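Local coordinates for OmpT protein (Vibrio cholerae serotype O1, PDB 6EHD) that probably forms a general-diffusion porin, a water-filled beta barrel that lets ions and small solutes cross the outer membrane, at residues 279-293 against 310-324. The protein carries 1 engineered substitution. Residues are numbered along the deposited sequence; the frame is centred on the assembly and turned at random.
Sequences SWARVYAEYGYGDGT and KVDSANNFGIGARYY. Engineered in segment 310-324: Tyr323 (natural residue Ile). With C8E ((hydroxyethyloxy)tri(ethyloxy)octane), chain G; C8E ((hydroxyethyloxy)tri(ethyloxy)octane), chain F.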
loop_
_atom_site.group_PDB
_atom_site.type_symbol
_atom_site.label_atom_id
_atom_site.label_comp_id
_atom_site.label_asym_id
_atom_site.label_seq_id
_atom_site.Cartn_x
_atom_site.Cartn_y
_atom_site.Cartn_z
ATOM N N SER A 279 13.558 9.631 17.684
ATOM C CA SER A 279 13.401 8.457 16.837
ATOM C C SER A 279 12.151 7.667 17.200
ATOM O O SER A 279 11.504 7.029 16.336
ATOM C CB SER A 279 14.700 7.590 16.929
ATOM O OG SER A 279 14.782 7.083 18.257
ATOM N N TRP A 280 11.766 7.703 18.480
ATOM C CA TRP A 280 10.590 7.000 18.979
ATOM C C TRP A 280 9.257 7.829 18.996
ATOM O O TRP A 280 8.236 7.331 19.476
ATOM C CB TRP A 280 10.855 6.422 20.373
ATOM C CG TRP A 280 11.628 7.319 21.270
ATOM C CD1 TRP A 280 13.030 7.300 21.477
ATOM C CD2 TRP A 280 11.121 8.367 22.082
ATOM N NE1 TRP A 280 13.385 8.310 22.334
ATOM C CE2 TRP A 280 12.247 8.974 22.732
ATOM C CE3 TRP A 280 9.849 8.869 22.315
ATOM C CZ2 TRP A 280 12.122 10.022 23.609
ATOM C CZ3 TRP A 280 9.751 9.955 23.138
ATOM C CH2 TRP A 280 10.883 10.524 23.763
ATOM N N ALA A 281 9.255 9.091 18.500
ATOM C CA ALA A 281 8.006 9.884 18.534
ATOM C C ALA A 281 7.941 10.904 17.356
ATOM O O ALA A 281 8.928 11.629 17.126
ATOM C CB ALA A 281 7.862 10.650 19.827
ATOM N N ARG A 282 6.764 10.936 16.698
ATOM C CA ARG A 282 6.510 11.992 15.714
ATOM C C ARG A 282 5.061 12.366 15.623
ATOM O O ARG A 282 4.203 11.641 16.053
ATOM C CB ARG A 282 6.960 11.503 14.328
ATOM C CG ARG A 282 6.115 10.424 13.725
ATOM C CD ARG A 282 6.624 9.969 12.312
ATOM N NE ARG A 282 7.924 9.302 12.373
ATOM C CZ ARG A 282 8.450 8.638 11.308
ATOM N NH1 ARG A 282 7.805 8.609 10.113
ATOM N NH2 ARG A 282 9.616 7.973 11.441
ATOM N N VAL A 283 4.822 13.550 15.027
ATOM C CA VAL A 283 3.470 14.070 14.780
ATOM C C VAL A 283 3.403 14.618 13.333
ATOM O O VAL A 283 4.424 14.877 12.700
ATOM C CB VAL A 283 3.051 15.217 15.768
ATOM C CG1 VAL A 283 3.009 14.620 17.210
ATOM C CG2 VAL A 283 3.980 16.377 15.687
ATOM N N TYR A 284 2.183 14.750 12.876
ATOM C CA TYR A 284 1.976 15.241 11.501
ATOM C C TYR A 284 0.570 15.863 11.320
ATOM O O TYR A 284 -0.400 15.505 12.029
ATOM C CB TYR A 284 2.140 14.046 10.484
ATOM C CG TYR A 284 1.646 12.705 10.949
ATOM C CD1 TYR A 284 2.445 11.865 11.711
ATOM C CD2 TYR A 284 0.370 12.299 10.712
ATOM C CE1 TYR A 284 1.997 10.660 12.222
ATOM C CE2 TYR A 284 -0.089 11.041 11.164
ATOM C CZ TYR A 284 0.720 10.240 11.985
ATOM O OH TYR A 284 0.222 9.000 12.427
ATOM N N ALA A 285 0.454 16.759 10.315
ATOM C CA ALA A 285 -0.807 17.368 9.984
ATOM C C ALA A 285 -0.894 17.524 8.440
ATOM O O ALA A 285 0.132 17.919 7.818
ATOM C CB ALA A 285 -0.876 18.770 10.618
ATOM N N GLU A 286 -2.081 17.266 7.911
ATOM C CA GLU A 286 -2.250 17.242 6.477
ATOM C C GLU A 286 -3.583 17.796 6.021
ATOM O O GLU A 286 -4.634 17.546 6.618
ATOM C CB GLU A 286 -2.138 15.699 6.035
ATOM C CG GLU A 286 -2.070 15.442 4.529
ATOM C CD GLU A 286 -1.792 13.907 4.281
ATOM O OE1 GLU A 286 -0.724 13.455 4.840
ATOM O OE2 GLU A 286 -2.601 13.263 3.583
ATOM N N TYR A 287 -3.542 18.461 4.861
ATOM C CA TYR A 287 -4.777 18.852 4.125
ATOM C C TYR A 287 -4.858 18.054 2.809
ATOM O O TYR A 287 -3.838 17.922 2.090
ATOM C CB TYR A 287 -4.624 20.332 3.782
ATOM C CG TYR A 287 -5.639 20.859 2.763
ATOM C CD1 TYR A 287 -7.011 20.800 3.015
ATOM C CD2 TYR A 287 -5.231 21.306 1.481
ATOM C CE1 TYR A 287 -7.961 21.282 2.051
ATOM C CE2 TYR A 287 -6.171 21.735 0.511
ATOM C CZ TYR A 287 -7.534 21.748 0.818
ATOM O OH TYR A 287 -8.461 22.242 -0.138
ATOM N N GLY A 288 -6.048 17.562 2.523
ATOM C CA GLY A 288 -6.391 16.857 1.290
ATOM C C GLY A 288 -7.612 17.475 0.544
ATOM O O GLY A 288 -8.658 17.642 1.148
ATOM N N TYR A 289 -7.438 17.758 -0.769
ATOM C CA TYR A 289 -8.534 18.253 -1.657
ATOM C C TYR A 289 -8.832 17.168 -2.692
ATOM O O TYR A 289 -7.872 16.711 -3.418
ATOM C CB TYR A 289 -8.072 19.536 -2.340
ATOM C CG TYR A 289 -9.096 19.935 -3.415
ATOM C CD1 TYR A 289 -10.265 20.640 -3.075
ATOM C CD2 TYR A 289 -8.926 19.544 -4.729
ATOM C CE1 TYR A 289 -11.201 20.989 -4.064
ATOM C CE2 TYR A 289 -9.869 19.912 -5.742
ATOM C CZ TYR A 289 -10.981 20.638 -5.384
ATOM O OH TYR A 289 -11.932 20.978 -6.347
ATOM N N GLY A 290 -10.073 16.641 -2.729
ATOM C CA GLY A 290 -10.481 15.627 -3.695
ATOM C C GLY A 290 -11.626 16.122 -4.624
ATOM O O GLY A 290 -12.499 16.854 -4.155
ATOM N N ASP A 291 -11.606 15.742 -5.903
ATOM C CA ASP A 291 -12.750 16.041 -6.835
ATOM C C ASP A 291 -12.847 14.952 -7.869
ATOM O O ASP A 291 -11.873 14.735 -8.634
ATOM C CB ASP A 291 -12.523 17.388 -7.479
ATOM C CG ASP A 291 -13.790 17.917 -8.228
ATOM O OD1 ASP A 291 -14.861 17.858 -7.658
ATOM O OD2 ASP A 291 -13.663 18.266 -9.383
ATOM N N GLY A 292 -14.013 14.285 -7.939
ATOM C CA GLY A 292 -14.243 13.274 -8.935
ATOM C C GLY A 292 -14.312 11.900 -8.408
ATOM O O GLY A 292 -14.672 11.688 -7.218
ATOM N N THR A 293 -13.937 10.938 -9.252
ATOM C CA THR A 293 -14.103 9.516 -9.015
ATOM C C THR A 293 -12.826 8.728 -8.623
ATOM O O THR A 293 -11.777 9.030 -9.210
ATOM C CB THR A 293 -14.645 8.914 -10.326
ATOM O OG1 THR A 293 -15.965 9.475 -10.573
ATOM C CG2 THR A 293 -14.741 7.410 -10.273
ATOM N N LYS A 310 -17.435 8.878 -5.339
ATOM C CA LYS A 310 -17.361 10.085 -6.056
ATOM C C LYS A 310 -17.524 11.215 -5.069
ATOM O O LYS A 310 -18.429 11.181 -4.228
ATOM C CB LYS A 310 -18.444 10.155 -7.144
ATOM C CG LYS A 310 -18.189 11.228 -8.183
ATOM C CD LYS A 310 -18.593 12.650 -7.820
ATOM C CE LYS A 310 -18.222 13.619 -8.949
ATOM N NZ LYS A 310 -17.773 14.990 -8.534
ATOM N N VAL A 311 -16.662 12.229 -5.165
ATOM C CA VAL A 311 -16.752 13.404 -4.273
ATOM C C VAL A 311 -16.758 14.664 -5.098
ATOM O O VAL A 311 -16.291 14.678 -6.245
ATOM C CB VAL A 311 -15.615 13.441 -3.188
ATOM C CG1 VAL A 311 -15.560 12.123 -2.423
ATOM C CG2 VAL A 311 -14.279 13.758 -3.816
ATOM N N ASP A 312 -17.309 15.723 -4.525
ATOM C CA ASP A 312 -17.412 17.024 -5.162
ATOM C C ASP A 312 -16.685 18.094 -4.429
ATOM O O ASP A 312 -17.170 18.566 -3.362
ATOM C CB ASP A 312 -18.984 17.327 -5.217
ATOM C CG ASP A 312 -19.308 18.660 -5.747
ATOM O OD1 ASP A 312 -18.476 19.323 -6.354
ATOM O OD2 ASP A 312 -20.452 19.119 -5.509
ATOM N N SER A 313 -15.514 18.516 -4.921
ATOM C CA SER A 313 -14.724 19.594 -4.291
ATOM C C SER A 313 -14.609 19.446 -2.770
ATOM O O SER A 313 -14.903 20.384 -2.027
ATOM C CB SER A 313 -15.269 21.006 -4.634
ATOM O OG SER A 313 -14.805 21.333 -5.913
ATOM N N ALA A 314 -14.181 18.268 -2.314
ATOM C CA ALA A 314 -14.138 17.957 -0.851
ATOM C C ALA A 314 -12.814 18.455 -0.181
ATOM O O ALA A 314 -11.702 18.112 -0.719
ATOM C CB ALA A 314 -14.320 16.493 -0.655
ATOM N N ASN A 315 -12.926 19.164 0.972
ATOM C CA ASN A 315 -11.804 19.678 1.797
ATOM C C ASN A 315 -11.692 18.749 3.001
ATOM O O ASN A 315 -12.739 18.353 3.610
ATOM C CB ASN A 315 -12.033 21.095 2.235
ATOM C CG ASN A 315 -12.060 22.047 1.087
ATOM O OD1 ASN A 315 -11.079 22.232 0.361
ATOM N ND2 ASN A 315 -13.234 22.693 0.899
ATOM N N ASN A 316 -10.474 18.247 3.238
ATOM C CA ASN A 316 -10.255 17.176 4.282
ATOM C C ASN A 316 -9.025 17.498 5.076
ATOM O O ASN A 316 -8.050 18.067 4.531
ATOM C CB ASN A 316 -10.084 15.772 3.618
ATOM C CG ASN A 316 -11.232 15.401 2.676
ATOM O OD1 ASN A 316 -12.303 14.979 3.112
ATOM N ND2 ASN A 316 -11.018 15.629 1.336
ATOM N N PHE A 317 -9.009 17.158 6.393
ATOM C CA PHE A 317 -7.841 17.382 7.222
ATOM C C PHE A 317 -7.624 16.165 8.157
ATOM O O PHE A 317 -8.573 15.499 8.587
ATOM C CB PHE A 317 -7.978 18.622 8.139
ATOM C CG PHE A 317 -8.333 19.855 7.406
ATOM C CD1 PHE A 317 -9.684 20.102 7.021
ATOM C CD2 PHE A 317 -7.349 20.755 7.078
ATOM C CE1 PHE A 317 -10.017 21.233 6.291
ATOM C CE2 PHE A 317 -7.699 21.932 6.381
ATOM C CZ PHE A 317 -9.016 22.131 5.980
ATOM N N GLY A 318 -6.350 15.903 8.433
ATOM C CA GLY A 318 -5.925 14.881 9.411
ATOM C C GLY A 318 -4.815 15.319 10.274
ATOM O O GLY A 318 -3.949 16.069 9.839
ATOM N N ILE A 319 -4.821 14.949 11.584
ATOM C CA ILE A 319 -3.696 15.209 12.418
ATOM C C ILE A 319 -3.405 13.868 13.188
ATOM O O ILE A 319 -4.305 13.112 13.538
ATOM C CB ILE A 319 -3.949 16.367 13.442
ATOM C CG1 ILE A 319 -5.173 16.038 14.289
ATOM C CG2 ILE A 319 -4.176 17.718 12.703
ATOM C CD1 ILE A 319 -5.455 17.053 15.428
ATOM N N GLY A 320 -2.113 13.603 13.451
ATOM C CA GLY A 320 -1.756 12.293 14.137
ATOM C C GLY A 320 -0.534 12.334 14.909
ATOM O O GLY A 320 0.295 13.218 14.718
ATOM N N ALA A 321 -0.368 11.345 15.812
ATOM C CA ALA A 321 0.855 11.217 16.568
ATOM C C ALA A 321 1.107 9.688 16.751
ATOM O O ALA A 321 0.149 8.850 16.787
ATOM C CB ALA A 321 0.704 11.783 18.017
ATOM N N ARG A 322 2.373 9.377 16.755
ATOM C CA ARG A 322 2.859 7.967 16.866
ATOM C C ARG A 322 3.930 7.823 17.935
ATOM O O ARG A 322 4.849 8.718 18.146
ATOM C CB ARG A 322 3.542 7.539 15.511
ATOM C CG ARG A 322 2.589 7.423 14.385
ATOM C CD ARG A 322 3.348 7.097 13.084
ATOM N NE ARG A 322 2.428 7.096 11.960
ATOM C CZ ARG A 322 2.812 6.706 10.737
ATOM N NH1 ARG A 322 4.089 6.309 10.533
ATOM N NH2 ARG A 322 1.949 6.810 9.747
ATOM N N TYR A 323 3.864 6.637 18.590
ATOM C CA TYR A 323 4.953 6.181 19.468
ATOM C C TYR A 323 5.532 4.848 18.899
ATOM O O TYR A 323 4.719 3.966 18.647
ATOM C CB TYR A 323 4.405 5.917 20.899
ATOM C CG TYR A 323 5.523 5.369 21.855
ATOM C CD1 TYR A 323 6.521 6.174 22.419
ATOM C CD2 TYR A 323 5.593 3.983 22.100
ATOM C CE1 TYR A 323 7.519 5.661 23.238
ATOM C CE2 TYR A 323 6.605 3.475 22.923
ATOM C CZ TYR A 323 7.537 4.282 23.484
ATOM O OH TYR A 323 8.544 3.773 24.310
ATOM N N TYR A 324 6.855 4.771 18.750
ATOM C CA TYR A 324 7.499 3.536 18.196
ATOM C C TYR A 324 8.345 2.861 19.286
ATOM O O TYR A 324 9.045 3.525 20.001
ATOM C CB TYR A 324 8.483 3.891 17.103
ATOM C CG TYR A 324 7.865 4.475 15.779
ATOM C CD1 TYR A 324 7.484 5.822 15.664
ATOM C CD2 TYR A 324 7.853 3.705 14.593
ATOM C CE1 TYR A 324 6.980 6.312 14.443
ATOM C CE2 TYR A 324 7.401 4.206 13.376
ATOM C CZ TYR A 324 6.960 5.506 13.290
ATOM O OH TYR A 324 6.470 5.964 12.036
HETATM C C11 C8E G . 7.315 9.365 3.384
HETATM O O12 C8E G . 6.453 9.107 4.528
HETATM C C13 C8E G . 5.176 8.558 4.110
HETATM C C14 C8E G . 4.347 8.090 5.295
HETATM O O15 C8E G . 5.077 6.955 5.819
HETATM C C16 C8E G . 4.989 6.659 7.185
HETATM C C17 C8E G . 3.755 5.883 7.225
HETATM O O18 C8E G . 3.887 4.627 7.882
HETATM C C19 C8E G . 2.780 3.765 8.201
HETATM C C20 C8E G . 2.079 2.442 7.709
HETATM O O21 C8E G . 0.684 2.063 8.204
HETATM O O9 C8E F . -14.958 8.572 1.835
HETATM C C10 C8E F . -14.400 9.863 1.694
HETATM C C11 C8E F . -12.919 9.804 2.011
HETATM O O12 C8E F . -12.340 11.005 1.478
HETATM C C13 C8E F . -10.929 10.942 1.331
HETATM C C14 C8E F . -10.325 12.006 0.429
HETATM O O15 C8E F . -10.823 12.026 -0.942
HETATM C C16 C8E F . -10.467 10.826 -1.623
HETATM C C17 C8E F . -11.452 10.672 -2.743
HETATM O O18 C8E F . -10.819 11.233 -3.870
HETATM C C19 C8E F . -10.593 10.291 -4.903
HETATM C C20 C8E F . -11.531 10.752 -5.973
HETATM O O21 C8E F . -10.979 11.928 -6.545
#
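Strands 281-291 and 314-324 run antiparallel as neighbours in the porin barrel wall, axes 4.6 Å apart at closest, with a backbone ladder from Arg282/Arg322 to Gly290/Ala314 and a beta bulge before Gly292 pairs with Val311. The Asn316 N to Gly288 O bond is weak, and that carbonyl also takes Asn316 ND2. With CG between the backbone N and the carbonyl carbon (chi1 36°), the Tyr284 ring is laid over Gly320, which has no side chain, in a CH-pi contact 4.1 Å from Gly320 CA to the centroid. Tyr284 OH accepts from Arg322 NE (3.0 Å), ring and guanidinium almost perpendicular, and also bonds Glu20. Arg322 NH1 donates in its own plane to Tyr324 OH (2.8 Å), and also to ether O18 of a bound C8E detergent. Tyr324 OH packs over the guanidinium face of Arg282, whose NH1 bonds Tyr101 OH. On the opposite face, Tyr287 OH donates to Asn315 OD1 (2.7 Å), while Tyr289 OH and Ser313 OG share a hydrogen bond. Tyr101 stacks on Tyr284, and Glu286 bonds Tyr248, Tyr101 N and Phe103 N; a loop thus packs against the polar face, consistent with the barrel interior. Val283, Ala285, Ile319, Ala321 and the Tyr287/Phe317 rings form an apolar patch consistent with a membrane-facing surface.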